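Local coordinates for transcriptional regulator, Crp/Fnr family (Eubacterium rectale ATCC 33656, PDB 3DV8), which is probably a DNA-binding transcription factor of the Crp/Fnr family, with an effector-sensing domain of the cyclic nucleotide-binding type joined to a helix-turn-helix domain, at residues Q29-G34 against I95-D100; G46-K51 against T101-I106; S52-T57 against L69-D74. All blocks are in the same frame, centred on the assembly; numbering follows the deposited sequence.

In the fold
All three contacts lie in the antiparallel beta-roll of the cyclic nucleotide-binding domain. Interaction 2 is the most buried, a strand pair in one sheet, faced by aliphatic side chains and a tryptophan. Interaction 3 pairs two strands of the other sheet and lies nearest the middle of the chain, mixing apolar packing with polar groups that reach the C-terminal helices. Interaction 1 is the most exposed: a turn and a loop meet between the two sheets, through one backbone-to-backbone bond, a carboxylate that takes a backbone amide, and a water. His30 to Asp102 joins interactions 1 and 2, Gln54 to Glu98 and Lys99 interactions 1 and 3, and Ser52 to Asp102 interactions 2 and 3.

Interaction 1: Q29-G34 against I95-D100; sequences QHVKKG and IEAEKD
Ala97 O receives the N-H of Gly34 in an almost straight bond, 2.7 Å from N to O and in the carbonyl plane, while the CA-H of Lys33 leans on the same oxygen with CA 3.4 Å away. Asp100 holds the turn one residue earlier: its OD1 accepts the backbone N-H of Lys33 (N to OD1 2.9 Å) on the anti side, 22° out of the carboxylate plane. The other oxygen, OD2, takes a hydrogen bond from a water 2.8 Å away that also meets His30 NE2 in the plane of the ring. Asp100 CB rests 3.8 Å from His30 CE1, and ring and carboxylate stand 85° apart. ND1 of His30 bonds to Asp102, which helps fix the ring's rotation. Lys33 CB rests on the backbone of Lys99; with CG between the backbone N and the carbonyl carbon (chi1 74°), the chain sets off past Asp100 and a bend at chi3 brings NZ to a weak bond with Glu98 O. Val31 CG1 touches Ala97 CB at 3.8 Å, an apolar contact between strands 27-31 and 94-97, which belong to different sheets. The Glu98 carboxylate binds Gln54 and Arg71, and the Lys99 amine Gln54 and Glu163. With one backbone amide bound to a carboxylate and the next to a carbonyl, the turn is tied mainly by directed polar bonds, and Val31 on Ala97 is the one apolar side-chain pair between the segments.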
loop_
_atom_site.group_PDB
_atom_site.type_symbol
_atom_site.label_atom_id
_atom_site.label_comp_id
_atom_site.label_asym_id
_atom_site.label_seq_id
_atom_site.Cartn_x
_atom_site.Cartn_y
_atom_site.Cartn_z
ATOM N N GLN A 29 -13.117 -12.253 -22.955
ATOM C CA GLN A 29 -14.293 -12.092 -22.095
ATOM C C GLN A 29 -14.835 -10.673 -22.137
ATOM O O GLN A 29 -14.073 -9.733 -21.920
ATOM C CB GLN A 29 -13.878 -12.429 -20.659
ATOM C CG GLN A 29 -14.996 -12.468 -19.620
ATOM C CD GLN A 29 -14.500 -12.705 -18.189
ATOM O OE1 GLN A 29 -15.154 -13.392 -17.409
ATOM N NE2 GLN A 29 -13.355 -12.126 -17.838
ATOM N N HIS A 30 -16.128 -10.536 -22.451
ATOM C CA HIS A 30 -16.839 -9.258 -22.386
ATOM C C HIS A 30 -17.540 -9.289 -21.025
ATOM O O HIS A 30 -18.318 -10.208 -20.752
ATOM C CB HIS A 30 -17.853 -9.080 -23.532
ATOM C CG HIS A 30 -18.632 -7.793 -23.458
ATOM N ND1 HIS A 30 -18.077 -6.562 -23.750
ATOM C CD2 HIS A 30 -19.922 -7.549 -23.116
ATOM C CE1 HIS A 30 -18.986 -5.618 -23.586
ATOM N NE2 HIS A 30 -20.117 -6.192 -23.210
ATOM N N VAL A 31 -17.256 -8.294 -20.186
ATOM C CA VAL A 31 -17.794 -8.186 -18.823
ATOM C C VAL A 31 -18.712 -6.968 -18.744
ATOM O O VAL A 31 -18.268 -5.867 -19.035
ATOM C CB VAL A 31 -16.628 -8.020 -17.798
ATOM C CG1 VAL A 31 -17.142 -8.056 -16.377
ATOM C CG2 VAL A 31 -15.589 -9.112 -17.990
ATOM N N LYS A 32 -19.981 -7.161 -18.373
ATOM C CA LYS A 32 -20.930 -6.038 -18.230
ATOM C C LYS A 32 -20.651 -5.275 -16.932
ATOM O O LYS A 32 -20.104 -5.847 -15.978
ATOM C CB LYS A 32 -22.396 -6.500 -18.289
ATOM C CG LYS A 32 -22.795 -7.074 -19.643
ATOM C CD LYS A 32 -24.293 -7.265 -19.786
ATOM C CE LYS A 32 -24.643 -7.874 -21.151
ATOM N NZ LYS A 32 -26.106 -7.833 -21.463
ATOM N N LYS A 33 -21.032 -3.994 -16.909
ATOM C CA LYS A 33 -20.791 -3.139 -15.744
ATOM C C LYS A 33 -21.553 -3.625 -14.524
ATOM O O LYS A 33 -22.700 -4.018 -14.646
ATOM C CB LYS A 33 -21.083 -1.654 -16.015
ATOM C CG LYS A 33 -22.532 -1.209 -16.115
ATOM C CD LYS A 33 -22.617 0.302 -16.367
ATOM C CE LYS A 33 -22.375 1.135 -15.124
ATOM N NZ LYS A 33 -22.064 2.546 -15.505
ATOM N N GLY A 34 -20.901 -3.584 -13.365
ATOM C CA GLY A 34 -21.456 -4.092 -12.118
ATOM C C GLY A 34 -21.051 -5.527 -11.809
ATOM O O GLY A 34 -21.369 -6.015 -10.714
ATOM N N ILE A 95 -12.440 -6.783 -7.275
ATOM C CA ILE A 95 -12.267 -6.115 -8.572
ATOM C C ILE A 95 -13.575 -6.280 -9.341
ATOM O O ILE A 95 -14.096 -7.406 -9.445
ATOM C CB ILE A 95 -11.090 -6.686 -9.402
ATOM C CG1 ILE A 95 -9.806 -6.790 -8.548
ATOM C CG2 ILE A 95 -10.840 -5.802 -10.618
ATOM C CD1 ILE A 95 -8.681 -7.548 -9.207
ATOM N N GLU A 96 -14.110 -5.164 -9.849
ATOM C CA GLU A 96 -15.360 -5.173 -10.612
ATOM C C GLU A 96 -15.324 -4.208 -11.798
ATOM O O GLU A 96 -14.554 -3.243 -11.785
ATOM C CB GLU A 96 -16.536 -4.832 -9.688
ATOM C CG GLU A 96 -16.557 -3.381 -9.193
ATOM C CD GLU A 96 -17.688 -3.070 -8.227
ATOM O OE1 GLU A 96 -18.281 -3.997 -7.637
ATOM O OE2 GLU A 96 -17.966 -1.869 -8.050
ATOM N N ALA A 97 -16.185 -4.463 -12.787
ATOM C CA ALA A 97 -16.299 -3.622 -13.990
ATOM C C ALA A 97 -17.185 -2.395 -13.722
ATOM O O ALA A 97 -18.369 -2.546 -13.409
ATOM C CB ALA A 97 -16.876 -4.439 -15.167
ATOM N N GLU A 98 -16.612 -1.197 -13.835
ATOM C CA GLU A 98 -17.379 0.067 -13.707
ATOM C C GLU A 98 -18.111 0.466 -14.986
ATOM O O GLU A 98 -19.061 1.248 -14.931
ATOM C CB GLU A 98 -16.497 1.224 -13.255
ATOM C CG GLU A 98 -16.171 1.172 -11.812
ATOM C CD GLU A 98 -15.447 2.412 -11.372
ATOM O OE1 GLU A 98 -14.360 2.712 -11.932
ATOM O OE2 GLU A 98 -15.972 3.068 -10.451
ATOM N N LYS A 99 -17.598 0.007 -16.122
ATOM C CA LYS A 99 -18.227 0.150 -17.433
ATOM C C LYS A 99 -18.090 -1.214 -18.082
ATOM O O LYS A 99 -17.343 -2.065 -17.559
ATOM C CB LYS A 99 -17.515 1.214 -18.256
ATOM C CG LYS A 99 -17.633 2.619 -17.660
ATOM C CD LYS A 99 -16.972 3.643 -18.573
ATOM C CE LYS A 99 -17.261 5.064 -18.135
ATOM N NZ LYS A 99 -16.609 5.381 -16.868
ATOM N N ASP A 100 -18.827 -1.448 -19.176
ATOM C CA ASP A 100 -18.727 -2.716 -19.927
ATOM C C ASP A 100 -17.291 -2.840 -20.400
ATOM O O ASP A 100 -16.789 -1.911 -21.029
ATOM C CB ASP A 100 -19.662 -2.752 -21.140
ATOM C CG ASP A 100 -21.124 -2.883 -20.765
ATOM O OD1 ASP A 100 -21.472 -2.917 -19.564
ATOM O OD2 ASP A 100 -21.938 -2.954 -21.706
HETATM O O HOH W 1 -22.839 -5.360 -22.918
#

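Interaction 2: G46-K51 against T101-I106; sequences GLLLVK and TDLWII
Strands 46-50 and 101-106 run antiparallel at 153°, their axes 4.7 Å apart, with Leu47 facing Ile106 and Leu49 facing Trp104 as hydrogen-bonded pairs. The Leu49-Trp104 pair is closed both ways, Leu49 N to Trp104 O at 2.9 Å and Trp104 N to Leu49 O at 3.0 Å. At the Leu47-Ile106 pair the bond from Ile106 N is sound and the return bond weak, while Lys51 N prolongs the ladder to Asp102 O. On the face carrying Trp104, the indole and Leu49 lie side by side and point the same way, with Leu49 CD2 3.5 Å from Trp104 CE3. Lys51 crosses the far part of the indole obliquely: CG, anti to its backbone N (chi1 -175°), comes within 3.6 Å of CH2 of Trp104, and CB makes an off-centre CH-pi contact with the six-membered ring. The lysine chain then runs on extended, and NZ gives a hydrogen bond to a water that in turn donates weakly to Asp102 OD2; Asp102 OD1 is hydrogen-bonded to His30 ND1. An alanine replacing Trp104 would probably strip the aliphatic part of Lys51 and the CD2 methyl of Leu49 of their shared partner, leaving the lysine chain looser to turn. On the opposite face the contacts are between aliphatic groups: Leu48 sends CD1 to Leu103 CD2 and CD2 to Ile105 CG1, 3.7 Å away, and Val50 CG1 meets Thr101 CG2. Leu48 and Leu103 both pack on Ile37 of strand 36-39, so this face looks toward the other sheet of the roll. Within its own sheet strand 101-107 lies between 46-50 and 27-31, and Tyr111 of helix 108-117 covers Leu47 and Ile106.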
loop_
_atom_site.group_PDB
_atom_site.type_symbol
_atom_site.label_atom_id
_atom_site.label_comp_id
_atom_site.label_asym_id
_atom_site.label_seq_id
_atom_site.Cartn_x
_atom_site.Cartn_y
_atom_site.Cartn_z
ATOM N N GLY A 46 -6.763 -15.083 -13.098
ATOM C CA GLY A 46 -5.498 -14.809 -13.783
ATOM C C GLY A 46 -5.254 -13.330 -13.968
ATOM O O GLY A 46 -6.005 -12.510 -13.434
ATOM N N LEU A 47 -4.195 -12.998 -14.708
ATOM C CA LEU A 47 -3.882 -11.598 -15.023
ATOM C C LEU A 47 -4.873 -11.140 -16.083
ATOM O O LEU A 47 -5.184 -11.909 -16.988
ATOM C CB LEU A 47 -2.440 -11.396 -15.514
ATOM C CG LEU A 47 -1.345 -11.483 -14.442
ATOM C CD1 LEU A 47 -1.076 -12.911 -13.946
ATOM C CD2 LEU A 47 -0.079 -10.886 -14.989
ATOM N N LEU A 48 -5.375 -9.909 -15.948
ATOM C CA LEU A 48 -6.362 -9.338 -16.872
ATOM C C LEU A 48 -5.711 -8.204 -17.657
ATOM O O LEU A 48 -5.107 -7.328 -17.056
ATOM C CB LEU A 48 -7.601 -8.794 -16.128
ATOM C CG LEU A 48 -8.224 -9.658 -15.026
ATOM C CD1 LEU A 48 -9.318 -8.908 -14.291
ATOM C CD2 LEU A 48 -8.739 -10.977 -15.569
ATOM N N LEU A 49 -5.812 -8.249 -18.988
ATOM C CA LEU A 49 -5.334 -7.180 -19.875
ATOM C C LEU A 49 -6.616 -6.505 -20.372
ATOM O O LEU A 49 -7.450 -7.139 -21.039
ATOM C CB LEU A 49 -4.501 -7.734 -21.037
ATOM C CG LEU A 49 -3.872 -6.717 -22.005
ATOM C CD1 LEU A 49 -2.908 -5.759 -21.292
ATOM C CD2 LEU A 49 -3.151 -7.420 -23.167
ATOM N N VAL A 50 -6.792 -5.241 -20.007
ATOM C CA VAL A 50 -7.974 -4.478 -20.390
ATOM C C VAL A 50 -7.806 -3.988 -21.830
ATOM O O VAL A 50 -7.005 -3.094 -22.089
ATOM C CB VAL A 50 -8.220 -3.283 -19.406
ATOM C CG1 VAL A 50 -9.402 -2.416 -19.856
ATOM C CG2 VAL A 50 -8.440 -3.792 -17.970
ATOM N N LYS A 51 -8.521 -4.610 -22.770
ATOM C CA LYS A 51 -8.533 -4.151 -24.169
ATOM C C LYS A 51 -9.275 -2.810 -24.224
ATOM O O LYS A 51 -8.778 -1.844 -24.812
ATOM C CB LYS A 51 -9.221 -5.149 -25.111
ATOM C CG LYS A 51 -9.136 -4.750 -26.603
ATOM C CD LYS A 51 -10.069 -5.564 -27.489
ATOM C CE LYS A 51 -10.104 -5.003 -28.904
ATOM N NZ LYS A 51 -11.085 -5.720 -29.759
ATOM N N THR A 101 -16.641 -3.959 -20.089
ATOM C CA THR A 101 -15.216 -4.128 -20.374
ATOM C C THR A 101 -14.861 -5.392 -21.162
ATOM O O THR A 101 -15.367 -6.476 -20.871
ATOM C CB THR A 101 -14.417 -4.096 -19.054
ATOM O OG1 THR A 101 -14.775 -2.917 -18.319
ATOM C CG2 THR A 101 -12.914 -4.089 -19.318
ATOM N N ASP A 102 -13.997 -5.218 -22.165
ATOM C CA ASP A 102 -13.442 -6.311 -22.968
ATOM C C ASP A 102 -12.061 -6.622 -22.397
ATOM O O ASP A 102 -11.172 -5.767 -22.431
ATOM C CB ASP A 102 -13.321 -5.911 -24.440
ATOM C CG ASP A 102 -14.660 -5.736 -25.101
ATOM O OD1 ASP A 102 -15.524 -6.624 -24.934
ATOM O OD2 ASP A 102 -14.838 -4.728 -25.816
ATOM N N LEU A 103 -11.911 -7.841 -21.870
ATOM C CA LEU A 103 -10.680 -8.322 -21.243
ATOM C C LEU A 103 -10.116 -9.548 -21.951
ATOM O O LEU A 103 -10.829 -10.275 -22.640
ATOM C CB LEU A 103 -10.941 -8.783 -19.792
ATOM C CG LEU A 103 -11.442 -7.882 -18.672
ATOM C CD1 LEU A 103 -12.814 -7.324 -18.978
ATOM C CD2 LEU A 103 -11.517 -8.701 -17.391
ATOM N N TRP A 104 -8.814 -9.733 -21.758
ATOM C CA TRP A 104 -8.111 -10.966 -22.073
ATOM C C TRP A 104 -7.640 -11.447 -20.705
ATOM O O TRP A 104 -7.240 -10.621 -19.868
ATOM C CB TRP A 104 -6.882 -10.756 -22.943
ATOM C CG TRP A 104 -7.157 -10.473 -24.349
ATOM C CD1 TRP A 104 -7.677 -11.330 -25.257
ATOM C CD2 TRP A 104 -6.863 -9.263 -25.047
ATOM N NE1 TRP A 104 -7.757 -10.723 -26.486
ATOM C CE2 TRP A 104 -7.260 -9.452 -26.386
ATOM C CE3 TRP A 104 -6.308 -8.029 -24.668
ATOM C CZ2 TRP A 104 -7.126 -8.447 -27.362
ATOM C CZ3 TRP A 104 -6.174 -7.022 -25.640
ATOM C CH2 TRP A 104 -6.582 -7.244 -26.971
ATOM N N ILE A 105 -7.704 -12.759 -20.478
ATOM C CA ILE A 105 -7.221 -13.369 -19.242
ATOM C C ILE A 105 -6.077 -14.341 -19.577
ATOM O O ILE A 105 -6.227 -15.195 -20.448
ATOM C CB ILE A 105 -8.324 -14.129 -18.476
ATOM C CG1 ILE A 105 -9.609 -13.290 -18.358
ATOM C CG2 ILE A 105 -7.796 -14.543 -17.087
ATOM C CD1 ILE A 105 -10.704 -13.955 -17.531
ATOM N N ILE A 106 -4.929 -14.159 -18.927
ATOM C CA ILE A 106 -3.803 -15.082 -19.021
ATOM C C ILE A 106 -3.994 -15.928 -17.759
ATOM O O ILE A 106 -3.884 -15.376 -16.665
ATOM C CB ILE A 106 -2.425 -14.372 -18.967
ATOM C CG1 ILE A 106 -2.280 -13.357 -20.105
ATOM C CG2 ILE A 106 -1.287 -15.409 -19.031
ATOM C CD1 ILE A 106 -1.001 -12.548 -20.018
HETATM O O HOH W 2 -13.381 -5.900 -28.239
#

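Interaction 3: S52-T57 against L69-D74; sequences SGQLRT and LYRLFD
Thr57 CB sits over one face of the Tyr70 ring, 3.4 Å above its plane and offset toward the rim, while Leu72 CG lies at the ring's edge, in plane. Both threonine branches share in the contact, OG1 approaching CE1 of Tyr70 and CG2 lying by CZ and OH. Tyr70 has its CG between the backbone N and the carbonyl carbon (chi1 55°), which lays the ring back under Thr57. On the other side of the sheet, Gln54 NE2 stands over one face of the Arg71 guanidinium, 3.5 Å above it, with the amide and guanidinium planes 67° apart. The same glutamine runs alongside Phe73; its OE1 lies 3.7 Å from CE1, at the edge of that ring, and accepts a hydrogen bond from Lys99 NZ. Glu98 draws the two polar ends together, accepting from Gln54 NE2 and forming a salt bridge with Arg71, so its charge probably offsets that of the guanidinium. The backbone carrying these side chains is the ladder of the hairpin 55-60 and 66-72, part of the domain's beta-roll. Leu55 and Leu72 exchange both bonds, the shorter from Leu55 N to Leu72 O at 2.8 Å. At Thr57 the ladder carries a classic beta bulge: Leu69 and Tyr70 both face this residue, Thr57 N bonding to Tyr70 O, Leu69 N to Thr57 O at 2.9 Å and Tyr70 N only weakly to the same oxygen. At the other end, Gly53 N gives a straight bond to Asp74 OD1, 2.7 Å long, approaching from above the carboxylate plane. Arg71 and Phe73 pack on Ile162 of helix 148-163, whereas Leu69 meets Leu139 of helix 119-145 and Met137 of the second subunit.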
loop_
_atom_site.group_PDB
_atom_site.type_symbol
_atom_site.label_atom_id
_atom_site.label_comp_id
_atom_site.label_asym_id
_atom_site.label_seq_id
_atom_site.Cartn_x
_atom_site.Cartn_y
_atom_site.Cartn_z
ATOM N N SER A 52 -10.462 -2.776 -23.610
ATOM C CA SER A 52 -11.308 -1.587 -23.599
ATOM C C SER A 52 -12.308 -1.629 -22.446
ATOM O O SER A 52 -13.101 -2.560 -22.366
ATOM C CB SER A 52 -12.048 -1.495 -24.937
ATOM O OG SER A 52 -12.930 -0.397 -24.973
ATOM N N GLY A 53 -12.264 -0.629 -21.565
ATOM C CA GLY A 53 -13.171 -0.548 -20.416
ATOM C C GLY A 53 -12.582 0.088 -19.164
ATOM O O GLY A 53 -11.583 0.822 -19.223
ATOM N N GLN A 54 -13.214 -0.211 -18.028
ATOM C CA GLN A 54 -12.845 0.369 -16.743
ATOM C C GLN A 54 -13.146 -0.601 -15.589
ATOM O O GLN A 54 -14.288 -1.053 -15.443
ATOM C CB GLN A 54 -13.592 1.693 -16.567
ATOM C CG GLN A 54 -13.156 2.535 -15.359
ATOM C CD GLN A 54 -13.926 3.846 -15.259
ATOM O OE1 GLN A 54 -14.080 4.571 -16.243
ATOM N NE2 GLN A 54 -14.399 4.156 -14.067
ATOM N N LEU A 55 -12.099 -0.937 -14.818
ATOM C CA LEU A 55 -12.179 -1.827 -13.652
ATOM C C LEU A 55 -11.864 -1.034 -12.392
ATOM O O LEU A 55 -11.121 -0.041 -12.429
ATOM C CB LEU A 55 -11.212 -3.009 -13.768
ATOM C CG LEU A 55 -11.368 -3.950 -14.969
ATOM C CD1 LEU A 55 -10.308 -5.061 -14.891
ATOM C CD2 LEU A 55 -12.785 -4.547 -15.060
ATOM N N ARG A 56 -12.426 -1.497 -11.282
ATOM C CA ARG A 56 -12.272 -0.859 -9.993
ATOM C C ARG A 56 -11.842 -1.875 -8.923
ATOM O O ARG A 56 -12.611 -2.795 -8.606
ATOM C CB ARG A 56 -13.619 -0.265 -9.621
ATOM C CG ARG A 56 -13.655 0.513 -8.322
ATOM C CD ARG A 56 -14.950 0.276 -7.581
ATOM N NE ARG A 56 -14.900 0.848 -6.237
ATOM C CZ ARG A 56 -15.767 0.599 -5.262
ATOM N NH1 ARG A 56 -16.742 -0.285 -5.420
ATOM N NH2 ARG A 56 -15.601 1.201 -4.090
ATOM N N THR A 57 -10.628 -1.691 -8.375
ATOM C CA THR A 57 -10.107 -2.518 -7.285
ATOM C C THR A 57 -10.441 -1.805 -5.979
ATOM O O THR A 57 -10.112 -0.645 -5.812
ATOM C CB THR A 57 -8.611 -2.759 -7.407
ATOM O OG1 THR A 57 -8.377 -3.466 -8.624
ATOM C CG2 THR A 57 -8.079 -3.595 -6.224
ATOM N N LEU A 69 -9.113 1.418 -4.085
ATOM C CA LEU A 69 -7.660 1.441 -4.030
ATOM C C LEU A 69 -7.121 2.121 -5.295
ATOM O O LEU A 69 -6.298 3.029 -5.213
ATOM C CB LEU A 69 -7.090 0.032 -3.861
ATOM C CG LEU A 69 -7.527 -0.730 -2.600
ATOM C CD1 LEU A 69 -6.795 -2.057 -2.538
ATOM C CD2 LEU A 69 -7.269 0.056 -1.323
ATOM N N TYR A 70 -7.592 1.678 -6.454
ATOM C CA TYR A 70 -7.188 2.248 -7.742
ATOM C C TYR A 70 -8.148 1.787 -8.822
ATOM O O TYR A 70 -8.962 0.880 -8.601
ATOM C CB TYR A 70 -5.755 1.811 -8.111
ATOM C CG TYR A 70 -5.557 0.307 -8.116
ATOM C CD1 TYR A 70 -5.816 -0.450 -9.265
ATOM C CD2 TYR A 70 -5.125 -0.365 -6.957
ATOM C CE1 TYR A 70 -5.665 -1.838 -9.269
ATOM C CE2 TYR A 70 -4.954 -1.754 -6.946
ATOM C CZ TYR A 70 -5.236 -2.488 -8.107
ATOM O OH TYR A 70 -5.071 -3.854 -8.116
ATOM N N ARG A 71 -8.025 2.411 -9.988
ATOM C CA ARG A 71 -8.792 2.058 -11.178
ATOM C C ARG A 71 -7.842 1.635 -12.302
ATOM O O ARG A 71 -6.721 2.145 -12.413
ATOM C CB ARG A 71 -9.657 3.231 -11.627
ATOM C CG ARG A 71 -10.922 3.425 -10.803
ATOM C CD ARG A 71 -11.530 4.786 -11.116
ATOM N NE ARG A 71 -12.962 4.913 -10.836
ATOM C CZ ARG A 71 -13.644 6.065 -10.865
ATOM N NH1 ARG A 71 -13.044 7.243 -11.061
ATOM N NH2 ARG A 71 -14.950 6.055 -10.636
ATOM N N LEU A 72 -8.312 0.688 -13.114
ATOM C CA LEU A 72 -7.604 0.192 -14.290
ATOM C C LEU A 72 -8.450 0.576 -15.517
ATOM O O LEU A 72 -9.670 0.379 -15.515
ATOM C CB LEU A 72 -7.411 -1.322 -14.196
ATOM C CG LEU A 72 -6.644 -1.877 -12.987
ATOM C CD1 LEU A 72 -6.648 -3.388 -13.065
ATOM C CD2 LEU A 72 -5.206 -1.354 -12.917
ATOM N N PHE A 73 -7.794 1.136 -16.540
ATOM C CA PHE A 73 -8.435 1.603 -17.794
ATOM C C PHE A 73 -7.916 0.797 -18.998
ATOM O O PHE A 73 -7.262 -0.230 -18.805
ATOM C CB PHE A 73 -8.153 3.102 -17.961
ATOM C CG PHE A 73 -8.647 3.931 -16.821
ATOM C CD1 PHE A 73 -9.987 4.331 -16.769
ATOM C CD2 PHE A 73 -7.782 4.309 -15.793
ATOM C CE1 PHE A 73 -10.465 5.110 -15.709
ATOM C CE2 PHE A 73 -8.241 5.093 -14.719
ATOM C CZ PHE A 73 -9.587 5.499 -14.675
ATOM N N ASP A 74 -8.225 1.244 -20.224
ATOM C CA ASP A 74 -7.747 0.599 -21.471
ATOM C C ASP A 74 -6.223 0.463 -21.418
ATOM O O ASP A 74 -5.555 1.403 -21.008
ATOM C CB ASP A 74 -8.127 1.414 -22.732
ATOM C CG ASP A 74 -9.642 1.612 -22.903
ATOM O OD1 ASP A 74 -10.414 1.357 -21.956
ATOM O OD2 ASP A 74 -10.075 2.034 -23.991
#